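Local coordinates for predicted transcriptional regulator (PDB 1XMA), which probably binds DNA as a dimeric winged-helix transcriptional regulator of the PadR-like family, at residues Asp43-Tyr56 with Arg105-Tyr118. Residues are numbered along the deposited sequence; the frame is centred on the assembly and turned at random. Where two conformers were deposited one is given.
Sequences DTIILSLLIEGDSY and RTYYRITPEGIKYY
Ser-55 and Tyr-108 form an antiparallel hydrogen-bonded pair, Tyr-108 N to Ser-55 O at 2.8 Å and Ser-55 N to Tyr-108 O at 3.2 Å, while helix 43-52 crosses strand 106-110 almost perpendicularly. Strand 55-56 thus pairs with the second wing strand, 106-110, whose other neighbour is 92-96, as expected of the winged-helix fold of PadR-like proteins. Beside it, the guanidinium of Arg-105, its chain bent at chi3 (-63°), lies flat on the Tyr-56 ring, planes 6° apart, in an off-centre cation-pi stack; Arg-105 CD sits over the same ring, 3.5 Å from its centroid. Asp-54 meets the guanidinium edge of Arg-109: OD2 is 2.9 Å from NH2 in a salt bridge of individually weak bonds, and Tyr-95 also binds OD2. Asp-54 OD1 receives a bond from a water that donates to Leu-50 O as well and accepts from Ile-110 N, so one water links Leu-50 of the helix, the Asp-54 side chain and the strand at Ile-110.

Further along, Ile-110 packs its CB against Leu-50 CB and its CD1 against Leu-47 and Ile-51. The Tyr-118 ring enters as a knob among Thr-44, Leu-47, Ser-48 and Ile-51; Ile-51 CD1 lies over one face, 3.8 Å from the ring centroid, and Thr-44 O at the edge. CG anti to the backbone N (chi1 171°) sends this ring across helix 43-52, where its OH and Ser-48 OG both bond to Phe-135 O of the second subunit. The chemistry thus divides: charged and stacking contacts gather at the partly exposed strand end, beside the two backbone bonds, whereas apolar packing joins helix 43-52 to helix 112-118, and two hydroxyl hydrogen bonds carry the contact over to the second subunit.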
loop_
_atom_site.group_PDB
_atom_site.type_symbol
_atom_site.label_atom_id
_atom_site.label_comp_id
_atom_site.label_asym_id
_atom_site.label_seq_id
_atom_site.Cartn_x
_atom_site.Cartn_y
_atom_site.Cartn_z
ATOM N N ASP B 43 11.854 -2.015 -0.375
ATOM C CA ASP B 43 13.029 -2.284 0.479
ATOM C C ASP B 43 12.863 -3.538 1.316
ATOM O O ASP B 43 13.807 -4.337 1.454
ATOM C CB ASP B 43 13.326 -1.099 1.380
ATOM C CG ASP B 43 13.735 0.143 0.593
ATOM O OD1 ASP B 43 13.718 0.112 -0.645
ATOM O OD2 ASP B 43 14.068 1.158 1.211
ATOM N N THR B 44 11.671 -3.695 1.888
ATOM C CA THR B 44 11.339 -4.851 2.718
ATOM C C THR B 44 11.375 -6.153 1.899
ATOM O O THR B 44 11.866 -7.157 2.380
ATOM C CB THR B 44 9.950 -4.658 3.370
ATOM O OG1 THR B 44 9.928 -3.395 4.057
ATOM C CG2 THR B 44 9.612 -5.815 4.346
ATOM N N ILE B 45 10.859 -6.109 0.663
ATOM C CA ILE B 45 10.946 -7.232 -0.286
ATOM C C ILE B 45 12.409 -7.605 -0.661
ATOM O O ILE B 45 12.750 -8.765 -0.750
ATOM C CB ILE B 45 10.095 -6.927 -1.590
ATOM C CG1 ILE B 45 8.591 -6.896 -1.266
ATOM C CG2 ILE B 45 10.461 -7.885 -2.737
ATOM C CD1 ILE B 45 7.667 -6.545 -2.451
ATOM N N ILE B 46 13.256 -6.605 -0.885
ATOM C CA ILE B 46 14.679 -6.828 -1.166
ATOM C C ILE B 46 15.414 -7.382 0.040
ATOM O O ILE B 46 16.223 -8.296 -0.100
ATOM C CB ILE B 46 15.397 -5.549 -1.669
ATOM C CG1 ILE B 46 14.914 -5.199 -3.089
ATOM C CG2 ILE B 46 16.934 -5.751 -1.643
ATOM C CD1 ILE B 46 15.062 -3.733 -3.463
ATOM N N LEU B 47 15.108 -6.846 1.222
ATOM C CA LEU B 47 15.643 -7.357 2.482
ATOM C C LEU B 47 15.222 -8.797 2.749
ATOM O O LEU B 47 16.018 -9.622 3.233
ATOM C CB LEU B 47 15.204 -6.456 3.642
ATOM C CG LEU B 47 15.797 -5.041 3.658
ATOM C CD1 LEU B 47 15.210 -4.255 4.797
ATOM C CD2 LEU B 47 17.354 -5.062 3.727
ATOM N N SER B 48 13.966 -9.085 2.433
ATOM C CA SER B 48 13.399 -10.404 2.590
ATOM C C SER B 48 14.190 -11.463 1.785
ATOM O O SER B 48 14.483 -12.547 2.289
ATOM C CB SER B 48 11.943 -10.367 2.140
ATOM O OG SER B 48 11.395 -11.647 2.148
ATOM N N LEU B 49 14.532 -11.132 0.544
ATOM C CA LEU B 49 15.360 -12.007 -0.281
ATOM C C LEU B 49 16.788 -12.166 0.245
ATOM O O LEU B 49 17.373 -13.261 0.153
ATOM C CB LEU B 49 15.369 -11.550 -1.736
ATOM C CG LEU B 49 14.074 -11.885 -2.485
ATOM C CD1 LEU B 49 13.967 -11.080 -3.797
ATOM C CD2 LEU B 49 13.962 -13.382 -2.755
ATOM N N LEU B 50 17.331 -11.088 0.812
ATOM C CA LEU B 50 18.670 -11.116 1.383
ATOM C C LEU B 50 18.747 -11.911 2.683
ATOM O O LEU B 50 19.807 -12.435 3.028
ATOM C CB LEU B 50 19.223 -9.693 1.556
ATOM C CG LEU B 50 19.517 -9.038 0.198
ATOM C CD1 LEU B 50 19.846 -7.556 0.339
ATOM C CD2 LEU B 50 20.629 -9.787 -0.561
ATOM N N ILE B 51 17.626 -12.021 3.397
ATOM C CA ILE B 51 17.561 -12.914 4.569
ATOM C C ILE B 51 17.694 -14.417 4.173
ATOM O O ILE B 51 18.260 -15.226 4.927
ATOM C CB ILE B 51 16.293 -12.650 5.417
ATOM C CG1 ILE B 51 16.380 -11.262 6.051
ATOM C CG2 ILE B 51 16.116 -13.738 6.484
ATOM C CD1 ILE B 51 15.059 -10.677 6.514
ATOM N N GLU B 52 17.171 -14.768 3.000
ATOM C CA GLU B 52 17.351 -16.094 2.430
ATOM C C GLU B 52 18.812 -16.354 2.010
ATOM O O GLU B 52 19.348 -17.423 2.250
ATOM C CB GLU B 52 16.432 -16.280 1.230
ATOM C CG GLU B 52 14.959 -16.350 1.558
ATOM C CD GLU B 52 14.100 -16.401 0.308
ATOM O OE1 GLU B 52 14.662 -16.617 -0.787
ATOM O OE2 GLU B 52 12.868 -16.223 0.409
ATOM N N GLY B 53 19.435 -15.375 1.363
ATOM C CA GLY B 53 20.862 -15.425 1.085
ATOM C C GLY B 53 21.364 -14.179 0.388
ATOM O O GLY B 53 20.590 -13.470 -0.267
ATOM N N ASP B 54 22.663 -13.914 0.545
ATOM C CA ASP B 54 23.384 -12.946 -0.276
ATOM C C ASP B 54 22.949 -13.045 -1.730
ATOM O O ASP B 54 22.744 -14.141 -2.266
ATOM C CB ASP B 54 24.905 -13.146 -0.173
ATOM C CG ASP B 54 25.431 -12.924 1.230
ATOM O OD1 ASP B 54 24.615 -12.650 2.138
ATOM O OD2 ASP B 54 26.663 -13.023 1.438
ATOM N N SER B 55 22.795 -11.896 -2.368
ATOM C CA SER B 55 22.342 -11.885 -3.746
ATOM C C SER B 55 22.834 -10.653 -4.497
ATOM O O SER B 55 23.515 -9.808 -3.939
ATOM C CB SER B 55 20.805 -11.990 -3.806
ATOM O OG SER B 55 20.427 -12.525 -5.046
ATOM N N TYR B 56 22.486 -10.569 -5.773
ATOM C CA TYR B 56 22.929 -9.462 -6.606
ATOM C C TYR B 56 21.762 -8.962 -7.443
ATOM O O TYR B 56 20.742 -9.635 -7.538
ATOM C CB TYR B 56 24.132 -9.879 -7.480
ATOM C CG TYR B 56 23.889 -11.084 -8.378
ATOM C CD1 TYR B 56 24.022 -12.390 -7.887
ATOM C CD2 TYR B 56 23.546 -10.918 -9.727
ATOM C CE1 TYR B 56 23.812 -13.504 -8.714
ATOM C CE2 TYR B 56 23.326 -12.031 -10.562
ATOM C CZ TYR B 56 23.458 -13.308 -10.045
ATOM O OH TYR B 56 23.250 -14.391 -10.860
ATOM N N ARG B 105 31.259 -8.642 -9.943
ATOM C CA ARG B 105 29.844 -8.513 -9.560
ATOM C C ARG B 105 29.690 -7.933 -8.151
ATOM O O ARG B 105 30.445 -8.285 -7.249
ATOM C CB ARG B 105 29.149 -9.873 -9.699
ATOM C CG ARG B 105 27.787 -10.003 -9.028
ATOM C CD ARG B 105 26.974 -11.064 -9.730
ATOM N NE ARG B 105 26.726 -10.670 -11.121
ATOM C CZ ARG B 105 26.460 -11.509 -12.117
ATOM N NH1 ARG B 105 26.391 -12.825 -11.909
ATOM N NH2 ARG B 105 26.264 -11.025 -13.332
ATOM N N THR B 106 28.711 -7.044 -7.970
ATOM C CA THR B 106 28.379 -6.521 -6.653
ATOM C C THR B 106 27.299 -7.383 -6.002
ATOM O O THR B 106 26.205 -7.540 -6.552
ATOM C CB THR B 106 27.948 -5.018 -6.684
ATOM O OG1 THR B 106 28.948 -4.248 -7.345
ATOM C CG2 THR B 106 27.789 -4.453 -5.268
ATOM N N TYR B 107 27.645 -7.953 -4.844
ATOM C CA TYR B 107 26.730 -8.747 -4.028
ATOM C C TYR B 107 26.292 -7.925 -2.808
ATOM O O TYR B 107 27.013 -7.022 -2.353
ATOM C CB TYR B 107 27.399 -10.047 -3.570
ATOM C CG TYR B 107 27.718 -11.032 -4.685
ATOM C CD1 TYR B 107 28.980 -11.050 -5.293
ATOM C CD2 TYR B 107 26.759 -11.957 -5.120
ATOM C CE1 TYR B 107 29.269 -11.949 -6.327
ATOM C CE2 TYR B 107 27.034 -12.863 -6.151
ATOM C CZ TYR B 107 28.287 -12.855 -6.742
ATOM O OH TYR B 107 28.560 -13.757 -7.747
ATOM N N TYR B 108 25.121 -8.234 -2.270
ATOM C CA TYR B 108 24.710 -7.594 -1.029
ATOM C C TYR B 108 24.429 -8.638 0.026
ATOM O O TYR B 108 23.987 -9.737 -0.285
ATOM C CB TYR B 108 23.515 -6.661 -1.240
ATOM C CG TYR B 108 23.758 -5.610 -2.302
ATOM C CD1 TYR B 108 23.425 -5.853 -3.644
ATOM C CD2 TYR B 108 24.350 -4.369 -1.977
ATOM C CE1 TYR B 108 23.666 -4.896 -4.634
ATOM C CE2 TYR B 108 24.574 -3.397 -2.955
ATOM C CZ TYR B 108 24.234 -3.673 -4.283
ATOM O OH TYR B 108 24.450 -2.716 -5.269
ATOM N N ARG B 109 24.714 -8.274 1.269
ATOM C CA ARG B 109 24.389 -9.065 2.435
ATOM C C ARG B 109 23.599 -8.174 3.391
ATOM O O ARG B 109 23.936 -7.008 3.564
ATOM C CB ARG B 109 25.693 -9.572 3.088
ATOM C CG ARG B 109 25.582 -10.172 4.487
ATOM C CD ARG B 109 26.927 -10.851 4.903
ATOM N NE ARG B 109 27.163 -12.099 4.162
ATOM C CZ ARG B 109 28.248 -12.870 4.270
ATOM N NH1 ARG B 109 29.235 -12.540 5.096
ATOM N NH2 ARG B 109 28.347 -13.983 3.547
ATOM N N ILE B 110 22.550 -8.726 4.004
ATOM C CA ILE B 110 21.753 -7.964 4.969
ATOM C C ILE B 110 22.509 -7.740 6.324
ATOM O O ILE B 110 23.222 -8.628 6.799
ATOM C CB ILE B 110 20.308 -8.582 5.154
ATOM C CG1 ILE B 110 19.405 -7.636 5.971
ATOM C CG2 ILE B 110 20.370 -10.031 5.718
ATOM C CD1 ILE B 110 17.944 -8.023 6.015
ATOM N N THR B 111 22.366 -6.545 6.909
ATOM C CA THR B 111 22.971 -6.230 8.232
ATOM C C THR B 111 21.982 -6.471 9.399
ATOM O O THR B 111 20.765 -6.510 9.186
ATOM C CB THR B 111 23.504 -4.778 8.300
ATOM O OG1 THR B 111 22.411 -3.855 8.222
ATOM C CG2 THR B 111 24.498 -4.490 7.184
ATOM N N PRO B 112 22.498 -6.673 10.635
ATOM C CA PRO B 112 21.606 -6.732 11.811
ATOM C C PRO B 112 20.605 -5.578 11.886
ATOM O O PRO B 112 19.476 -5.776 12.331
ATOM C CB PRO B 112 22.584 -6.657 12.989
ATOM C CG PRO B 112 23.816 -7.354 12.458
ATOM C CD PRO B 112 23.911 -6.910 11.015
ATOM N N GLU B 113 21.026 -4.396 11.455
ATOM C CA GLU B 113 20.190 -3.192 11.456
ATOM C C GLU B 113 19.114 -3.274 10.369
ATOM O O GLU B 113 18.033 -2.677 10.494
ATOM C CB GLU B 113 21.055 -1.925 11.283
ATOM C CG GLU B 113 22.217 -1.786 12.330
ATOM C CD GLU B 113 23.445 -2.685 12.040
ATOM O OE1 GLU B 113 23.571 -3.199 10.925
ATOM O OE2 GLU B 113 24.292 -2.872 12.937
ATOM N N GLY B 114 19.421 -4.035 9.317
ATOM C CA GLY B 114 18.512 -4.279 8.216
ATOM C C GLY B 114 17.487 -5.325 8.544
ATOM O O GLY B 114 16.389 -5.292 8.021
ATOM N N ILE B 115 17.859 -6.271 9.405
ATOM C CA ILE B 115 16.939 -7.317 9.878
ATOM C C ILE B 115 15.873 -6.700 10.791
ATOM O O ILE B 115 14.712 -7.090 10.747
ATOM C CB ILE B 115 17.711 -8.465 10.590
ATOM C CG1 ILE B 115 18.291 -9.423 9.558
ATOM C CG2 ILE B 115 16.809 -9.258 11.549
ATOM C CD1 ILE B 115 19.566 -10.092 9.992
ATOM N N LYS B 116 16.293 -5.725 11.597
ATOM C CA LYS B 116 15.419 -5.002 12.506
ATOM C C LYS B 116 14.458 -4.057 11.775
ATOM O O LYS B 116 13.287 -3.926 12.166
ATOM C CB LYS B 116 16.247 -4.237 13.558
ATOM N N TYR B 117 14.946 -3.391 10.728
ATOM C CA TYR B 117 14.068 -2.610 9.863
ATOM C C TYR B 117 13.015 -3.506 9.192
ATOM O O TYR B 117 11.835 -3.123 9.073
ATOM C CB TYR B 117 14.869 -1.858 8.826
ATOM C CG TYR B 117 14.045 -1.193 7.715
ATOM C CD1 TYR B 117 13.900 -1.809 6.485
ATOM C CD2 TYR B 117 13.448 0.076 7.896
ATOM C CE1 TYR B 117 13.188 -1.224 5.455
ATOM C CE2 TYR B 117 12.711 0.699 6.843
ATOM C CZ TYR B 117 12.597 0.026 5.622
ATOM O OH TYR B 117 11.885 0.564 4.559
ATOM N N TYR B 118 13.450 -4.685 8.748
ATOM C CA TYR B 118 12.565 -5.665 8.134
ATOM C C TYR B 118 11.440 -6.081 9.097
ATOM O O TYR B 118 10.262 -6.142 8.704
ATOM C CB TYR B 118 13.374 -6.896 7.671
ATOM C CG TYR B 118 12.499 -8.055 7.228
ATOM C CD1 TYR B 118 12.002 -8.126 5.917
ATOM C CD2 TYR B 118 12.138 -9.071 8.132
ATOM C CE1 TYR B 118 11.162 -9.202 5.520
ATOM C CE2 TYR B 118 11.335 -10.128 7.747
ATOM C CZ TYR B 118 10.843 -10.188 6.438
ATOM O OH TYR B 118 10.039 -11.244 6.073
HETATM O O HOH W 1 9.979 -1.060 2.770
HETATM O O HOH W 2 22.252 -11.587 3.141
#